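Local coordinates for protein alpha-1,3-glucanase (PDB 5ZRU) that hydrolyses alpha-1,3-glucan, this chain being the catalytic unit of a glycoside hydrolase of family 87 that carries calcium and zinc ions, at residues S270-G275 with F301-G306; G322-D327 with G353-Q358. One frame throughout, in Å; residues are numbered along the deposited sequence.

Interaction 1. Residues S270-G275 with F301-G306; sequences SFRVTG and FMDNFG
The guanidinium of Arg272 lies flat against the carboxylate of Asp303, their planes only 11° apart, so the two charges meet face to face rather than through hydrogen bonds. Arg272 NH2 is 3.7 Å from Asp303 OD2, a long salt bridge and a purely electrostatic pairing, since the oxygen lies over the face of the group. The bend of the arginine chain at chi2, -66°, turns its end back over the neighbouring strand. In its own plane the group is used differently: NH1 gives a hydrogen bond of 2.9 Å to OD1 of Asn304, approaching from well above the amide plane. A water joins NH1 to Asp303 OD1, while OD2 takes a short bond of 2.5 Å from Ser270 OG on its anti side.

Asp303 has a positive phi and marks a corner between strands 301-302 and 304-305, yet the parallel pairing with strand 269-273 runs past it. Phe271 N reaches Met302 O at 2.9 Å, and Asn304 N reaches Phe271 O at 2.8 Å, so Phe271 is gripped from both sides of the corner.

The Phe271 ring then enters an aromatic cluster. Its edge meets the face of Phe305 in a T-shaped pair, with centroids 5.2 Å apart and planes at 73°. Toward Phe301 it is nearly parallel but only rim to rim, CE2 to CD1 at 3.6 Å. Phe301 also packs against Phe279 and Phe323.

The geometry therefore separates two chemistries about one corner: apolar rings on one side, and on the other a carboxylate held by a hydroxyl, a water and a stacked positive charge, which together would be expected to stabilise its ionised form.

Interaction 2. Residues G322-D327 with G353-Q358; sequences GFWVGD and GVNFAQ
Two successive rungs of the parallel beta-helix characteristic of the pectate-lyase-like clan meet here, Phe323, Trp324 and Val325 lying beside Val354, Asn355 and Phe356. Strands 323-325 and 354-357 run with axes 4.8 Å apart and 4° from parallel. Donors alternate between the strands, as in a parallel ladder: Phe323 N to Gly353 O, Asn355 N to Phe323 O, Val325 N to Asn355 O and Ala357 N to Val325 O, all 2.9 to 3.0 Å.

Side chains in register lie side by side and point the same way. On one face Phe323 CD1 touches Val354 CG2, and Val325 CG2 comes to the edge of the Phe356 ring; Ile341 packs against Phe323, Val354 and Phe356. On the other, Trp324 extends with CG anti to the backbone N (chi1 -168°), which lays its indole over the next rung. Asn355 CB sits over the six-membered ring, 3.8 Å from its centroid, as a CH-pi contact. Replacing Trp324 with alanine would probably uncover the Asn355 side chain and leave Tyr328 OH without its NE1 partner and Lys299 without its cation-pi ring.

Beyond the strands, Gln358 NE2 donates nearly straight to Asp327 O at 2.9 Å and also bonds Val385 O, while its OE1 pairs with Ser383 OG. Because Asn355 ND2 bonds Asp352 OD2, and Asp352 is a calcium ligand, the indole packs against a second-shell residue, and the contact probably helps hold that carboxylate in place.

Overall arrangement
Interaction 1 comes first along the chain, and its centre lies 11 Å from that of interaction 2. Both belong to one parallel face of the beta-helix, in which 269-273, 301-302, 323-325 and 354-357 are successive neighbours. Segments 301-306 and 322-327 join the two contacts directly: Phe301 O lies 2.9 Å from Trp324 N, a probable hydrogen bond, and Asn304 ND2 is equally close to Asp327 OD1. Phe301 stacks on Phe323, and Phe305 packs on Val325, so the aromatic cluster continues into the next rung. The two contacts thus belong to one parallel stack of strands that bends at Asp303, with these four side chains carrying the apolar packing from one coil of the catalytic unit to the next.

Interaction 1. Residues S270-G275 with F301-G306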
loop_
_atom_site.group_PDB
_atom_site.type_symbol
_atom_site.label_atom_id
_atom_site.label_comp_id
_atom_site.label_asym_id
_atom_site.label_seq_id
_atom_site.Cartn_x
_atom_site.Cartn_y
_atom_site.Cartn_z
ATOM N N SER A 270 -4.890 -6.769 -17.509
ATOM C CA SER A 270 -4.967 -5.581 -18.348
ATOM C C SER A 270 -6.404 -5.434 -18.821
ATOM O O SER A 270 -6.905 -6.294 -19.554
ATOM C CB SER A 270 -4.017 -5.673 -19.548
ATOM O OG SER A 270 -4.331 -4.683 -20.526
ATOM N N PHE A 271 -7.066 -4.356 -18.397
ATOM C CA PHE A 271 -8.429 -4.058 -18.835
ATOM C C PHE A 271 -8.405 -3.225 -20.110
ATOM O O PHE A 271 -7.675 -2.231 -20.195
ATOM C CB PHE A 271 -9.202 -3.278 -17.772
ATOM C CG PHE A 271 -9.508 -4.047 -16.508
ATOM C CD1 PHE A 271 -10.264 -5.213 -16.539
ATOM C CD2 PHE A 271 -9.099 -3.548 -15.276
ATOM C CE1 PHE A 271 -10.577 -5.887 -15.371
ATOM C CE2 PHE A 271 -9.399 -4.217 -14.102
ATOM C CZ PHE A 271 -10.138 -5.392 -14.150
ATOM N N ARG A 272 -9.229 -3.609 -21.082
ATOM C CA ARG A 272 -9.494 -2.799 -22.276
ATOM C C ARG A 272 -11.002 -2.567 -22.339
ATOM O O ARG A 272 -11.711 -3.167 -23.154
ATOM C CB ARG A 272 -8.961 -3.477 -23.553
ATOM C CG ARG A 272 -7.462 -3.730 -23.539
ATOM C CD ARG A 272 -6.676 -2.427 -23.538
ATOM N NE ARG A 272 -5.234 -2.664 -23.547
ATOM C CZ ARG A 272 -4.316 -1.704 -23.452
ATOM N NH1 ARG A 272 -4.688 -0.434 -23.330
ATOM N NH2 ARG A 272 -3.024 -2.016 -23.474
ATOM N N VAL A 273 -11.485 -1.718 -21.438
ATOM C CA VAL A 273 -12.908 -1.516 -21.184
ATOM C C VAL A 273 -13.234 -0.044 -21.430
ATOM O O VAL A 273 -12.518 0.841 -20.947
ATOM C CB VAL A 273 -13.270 -1.920 -19.740
ATOM C CG1 VAL A 273 -14.709 -1.530 -19.398
ATOM C CG2 VAL A 273 -13.036 -3.428 -19.525
ATOM N N THR A 274 -14.319 0.215 -22.167
ATOM C CA THR A 274 -14.757 1.582 -22.420
ATOM C C THR A 274 -15.997 1.973 -21.640
ATOM O O THR A 274 -16.255 3.170 -21.487
ATOM C CB THR A 274 -15.041 1.804 -23.913
ATOM O OG1 THR A 274 -16.011 0.854 -24.366
ATOM C CG2 THR A 274 -13.778 1.647 -24.716
ATOM N N GLY A 275 -16.781 1.006 -21.175
ATOM C CA GLY A 275 -17.927 1.314 -20.352
ATOM C C GLY A 275 -17.642 1.015 -18.896
ATOM O O GLY A 275 -16.674 1.526 -18.334
ATOM N N PHE A 301 -3.728 -4.580 -11.639
ATOM C CA PHE A 301 -4.760 -4.113 -12.560
ATOM C C PHE A 301 -4.195 -2.958 -13.375
ATOM O O PHE A 301 -3.614 -2.033 -12.801
ATOM C CB PHE A 301 -6.012 -3.645 -11.802
ATOM C CG PHE A 301 -6.635 -4.700 -10.930
ATOM C CD1 PHE A 301 -7.494 -5.648 -11.468
ATOM C CD2 PHE A 301 -6.380 -4.730 -9.567
ATOM C CE1 PHE A 301 -8.087 -6.611 -10.655
ATOM C CE2 PHE A 301 -6.971 -5.687 -8.748
ATOM C CZ PHE A 301 -7.821 -6.633 -9.295
ATOM N N MET A 302 -4.402 -2.989 -14.696
ATOM C CA MET A 302 -3.729 -2.075 -15.615
ATOM C C MET A 302 -4.662 -1.595 -16.719
ATOM O O MET A 302 -5.646 -2.256 -17.057
ATOM C CB MET A 302 -2.527 -2.746 -16.298
ATOM C CG MET A 302 -1.423 -3.168 -15.378
ATOM S SD MET A 302 -0.175 -4.128 -16.281
ATOM C CE MET A 302 -0.824 -5.806 -16.148
ATOM N N ASP A 303 -4.317 -0.423 -17.269
ATOM C CA ASP A 303 -4.773 0.123 -18.556
ATOM C C ASP A 303 -6.142 0.807 -18.486
ATOM O O ASP A 303 -6.272 1.801 -17.765
ATOM C CB ASP A 303 -4.694 -0.965 -19.629
ATOM C CG ASP A 303 -3.263 -1.419 -19.848
ATOM O OD1 ASP A 303 -2.388 -0.531 -19.986
ATOM O OD2 ASP A 303 -2.999 -2.638 -19.850
ATOM N N ASN A 304 -7.161 0.333 -19.226
ATOM C CA ASN A 304 -8.371 1.130 -19.500
ATOM C C ASN A 304 -9.540 0.704 -18.608
ATOM O O ASN A 304 -10.169 -0.328 -18.848
ATOM C CB ASN A 304 -8.781 1.018 -20.969
ATOM C CG ASN A 304 -7.663 1.368 -21.921
ATOM O OD1 ASN A 304 -7.322 0.578 -22.801
ATOM N ND2 ASN A 304 -7.100 2.556 -21.770
ATOM N N PHE A 305 -9.882 1.536 -17.627
ATOM C CA PHE A 305 -10.864 1.161 -16.616
ATOM C C PHE A 305 -12.263 1.726 -16.886
ATOM O O PHE A 305 -13.182 1.455 -16.111
ATOM C CB PHE A 305 -10.391 1.609 -15.224
ATOM C CG PHE A 305 -9.242 0.796 -14.641
ATOM C CD1 PHE A 305 -7.959 0.892 -15.160
ATOM C CD2 PHE A 305 -9.447 -0.021 -13.530
ATOM C CE1 PHE A 305 -6.896 0.170 -14.606
ATOM C CE2 PHE A 305 -8.387 -0.745 -12.957
ATOM C CZ PHE A 305 -7.111 -0.648 -13.498
ATOM N N GLY A 306 -12.457 2.500 -17.950
ATOM C CA GLY A 306 -13.811 2.903 -18.318
ATOM C C GLY A 306 -14.408 3.989 -17.431
ATOM O O GLY A 306 -13.700 4.791 -16.818
HETATM O O HOH W 1 -2.543 1.289 -22.032
HETATM O O HOH W 2 -11.446 3.424 -20.417
#

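Interaction 2. Residues G322-D327 with G353-Q358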
loop_
_atom_site.group_PDB
_atom_site.type_symbol
_atom_site.label_atom_id
_atom_site.label_comp_id
_atom_site.label_asym_id
_atom_site.label_seq_id
_atom_site.Cartn_x
_atom_site.Cartn_y
_atom_site.Cartn_z
ATOM N N GLY A 322 -0.148 -2.219 -7.187
ATOM C CA GLY A 322 -1.472 -2.803 -7.019
ATOM C C GLY A 322 -2.367 -2.478 -8.203
ATOM O O GLY A 322 -2.914 -3.374 -8.859
ATOM N N PHE A 323 -2.517 -1.180 -8.467
ATOM C CA PHE A 323 -3.294 -0.633 -9.574
ATOM C C PHE A 323 -2.460 0.407 -10.305
ATOM O O PHE A 323 -1.876 1.286 -9.667
ATOM C CB PHE A 323 -4.575 0.086 -9.084
ATOM C CG PHE A 323 -5.627 -0.828 -8.517
ATOM C CD1 PHE A 323 -5.459 -1.420 -7.269
ATOM C CD2 PHE A 323 -6.786 -1.075 -9.224
ATOM C CE1 PHE A 323 -6.448 -2.246 -6.736
ATOM C CE2 PHE A 323 -7.773 -1.891 -8.701
ATOM C CZ PHE A 323 -7.609 -2.476 -7.464
ATOM N N TRP A 324 -2.456 0.363 -11.636
ATOM C CA TRP A 324 -1.957 1.490 -12.432
ATOM C C TRP A 324 -3.040 1.888 -13.430
ATOM O O TRP A 324 -3.227 1.224 -14.454
ATOM C CB TRP A 324 -0.649 1.155 -13.145
ATOM C CG TRP A 324 -0.014 2.391 -13.700
ATOM C CD1 TRP A 324 -0.295 3.007 -14.894
ATOM C CD2 TRP A 324 0.986 3.190 -13.058
ATOM N NE1 TRP A 324 0.486 4.142 -15.029
ATOM C CE2 TRP A 324 1.287 4.263 -13.919
ATOM C CE3 TRP A 324 1.675 3.087 -11.837
ATOM C CZ2 TRP A 324 2.238 5.239 -13.592
ATOM C CZ3 TRP A 324 2.619 4.055 -11.520
ATOM C CH2 TRP A 324 2.893 5.112 -12.393
ATOM N N VAL A 325 -3.770 2.958 -13.125
ATOM C CA VAL A 325 -4.916 3.370 -13.932
ATOM C C VAL A 325 -4.417 4.387 -14.948
ATOM O O VAL A 325 -4.007 5.490 -14.583
ATOM C CB VAL A 325 -6.034 3.946 -13.057
ATOM C CG1 VAL A 325 -7.296 4.214 -13.887
ATOM C CG2 VAL A 325 -6.337 2.965 -11.937
ATOM N N GLY A 326 -4.438 4.015 -16.225
ATOM C CA GLY A 326 -3.958 4.934 -17.238
ATOM C C GLY A 326 -3.833 4.330 -18.617
ATOM O O GLY A 326 -3.372 3.196 -18.779
ATOM N N ASP A 327 -4.244 5.100 -19.620
ATOM C CA ASP A 327 -4.204 4.663 -21.007
ATOM C C ASP A 327 -2.896 5.073 -21.662
ATOM O O ASP A 327 -2.525 6.252 -21.627
ATOM C CB ASP A 327 -5.359 5.260 -21.801
ATOM C CG ASP A 327 -5.247 4.947 -23.273
ATOM O OD1 ASP A 327 -5.129 3.745 -23.605
ATOM O OD2 ASP A 327 -5.263 5.893 -24.085
ATOM N N GLY A 353 0.964 1.479 -4.435
ATOM C CA GLY A 353 -0.280 0.765 -4.206
ATOM C C GLY A 353 -1.298 1.039 -5.305
ATOM O O GLY A 353 -1.765 0.115 -5.977
ATOM N N VAL A 354 -1.640 2.310 -5.506
ATOM C CA VAL A 354 -2.555 2.739 -6.564
ATOM C C VAL A 354 -2.004 4.026 -7.152
ATOM O O VAL A 354 -1.682 4.961 -6.408
ATOM C CB VAL A 354 -3.990 3.001 -6.060
ATOM C CG1 VAL A 354 -4.889 3.507 -7.232
ATOM C CG2 VAL A 354 -4.596 1.765 -5.412
ATOM N N ASN A 355 -1.913 4.094 -8.477
ATOM C CA ASN A 355 -1.609 5.353 -9.140
ATOM C C ASN A 355 -2.711 5.676 -10.140
ATOM O O ASN A 355 -2.983 4.884 -11.050
ATOM C CB ASN A 355 -0.238 5.304 -9.821
ATOM C CG ASN A 355 0.286 6.689 -10.164
ATOM O OD1 ASN A 355 -0.403 7.497 -10.794
ATOM N ND2 ASN A 355 1.503 6.981 -9.725
ATOM N N PHE A 356 -3.350 6.829 -9.952
ATOM C CA PHE A 356 -4.297 7.411 -10.909
ATOM C C PHE A 356 -3.506 8.300 -11.865
ATOM O O PHE A 356 -3.192 9.444 -11.535
ATOM C CB PHE A 356 -5.357 8.232 -10.179
ATOM C CG PHE A 356 -6.373 7.413 -9.416
ATOM C CD1 PHE A 356 -6.555 6.063 -9.687
ATOM C CD2 PHE A 356 -7.161 8.011 -8.429
ATOM C CE1 PHE A 356 -7.513 5.313 -8.979
ATOM C CE2 PHE A 356 -8.121 7.273 -7.730
ATOM C CZ PHE A 356 -8.297 5.919 -8.013
ATOM N N ALA A 357 -3.190 7.795 -13.056
ATOM C CA ALA A 357 -2.295 8.499 -13.974
ATOM C C ALA A 357 -3.020 8.834 -15.276
ATOM O O ALA A 357 -4.182 8.474 -15.479
ATOM C CB ALA A 357 -1.040 7.665 -14.253
ATOM N N GLN A 358 -2.323 9.548 -16.163
ATOM C CA GLN A 358 -2.800 9.739 -17.542
ATOM C C GLN A 358 -4.206 10.332 -17.594
ATOM O O GLN A 358 -5.045 9.912 -18.399
ATOM C CB GLN A 358 -2.756 8.414 -18.311
ATOM C CG GLN A 358 -1.364 8.019 -18.758
ATOM C CD GLN A 358 -0.831 8.995 -19.778
ATOM O OE1 GLN A 358 -0.132 9.952 -19.435
ATOM N NE2 GLN A 358 -1.173 8.771 -21.043
HETATM O O HOH W 3 -5.854 7.499 -19.070
#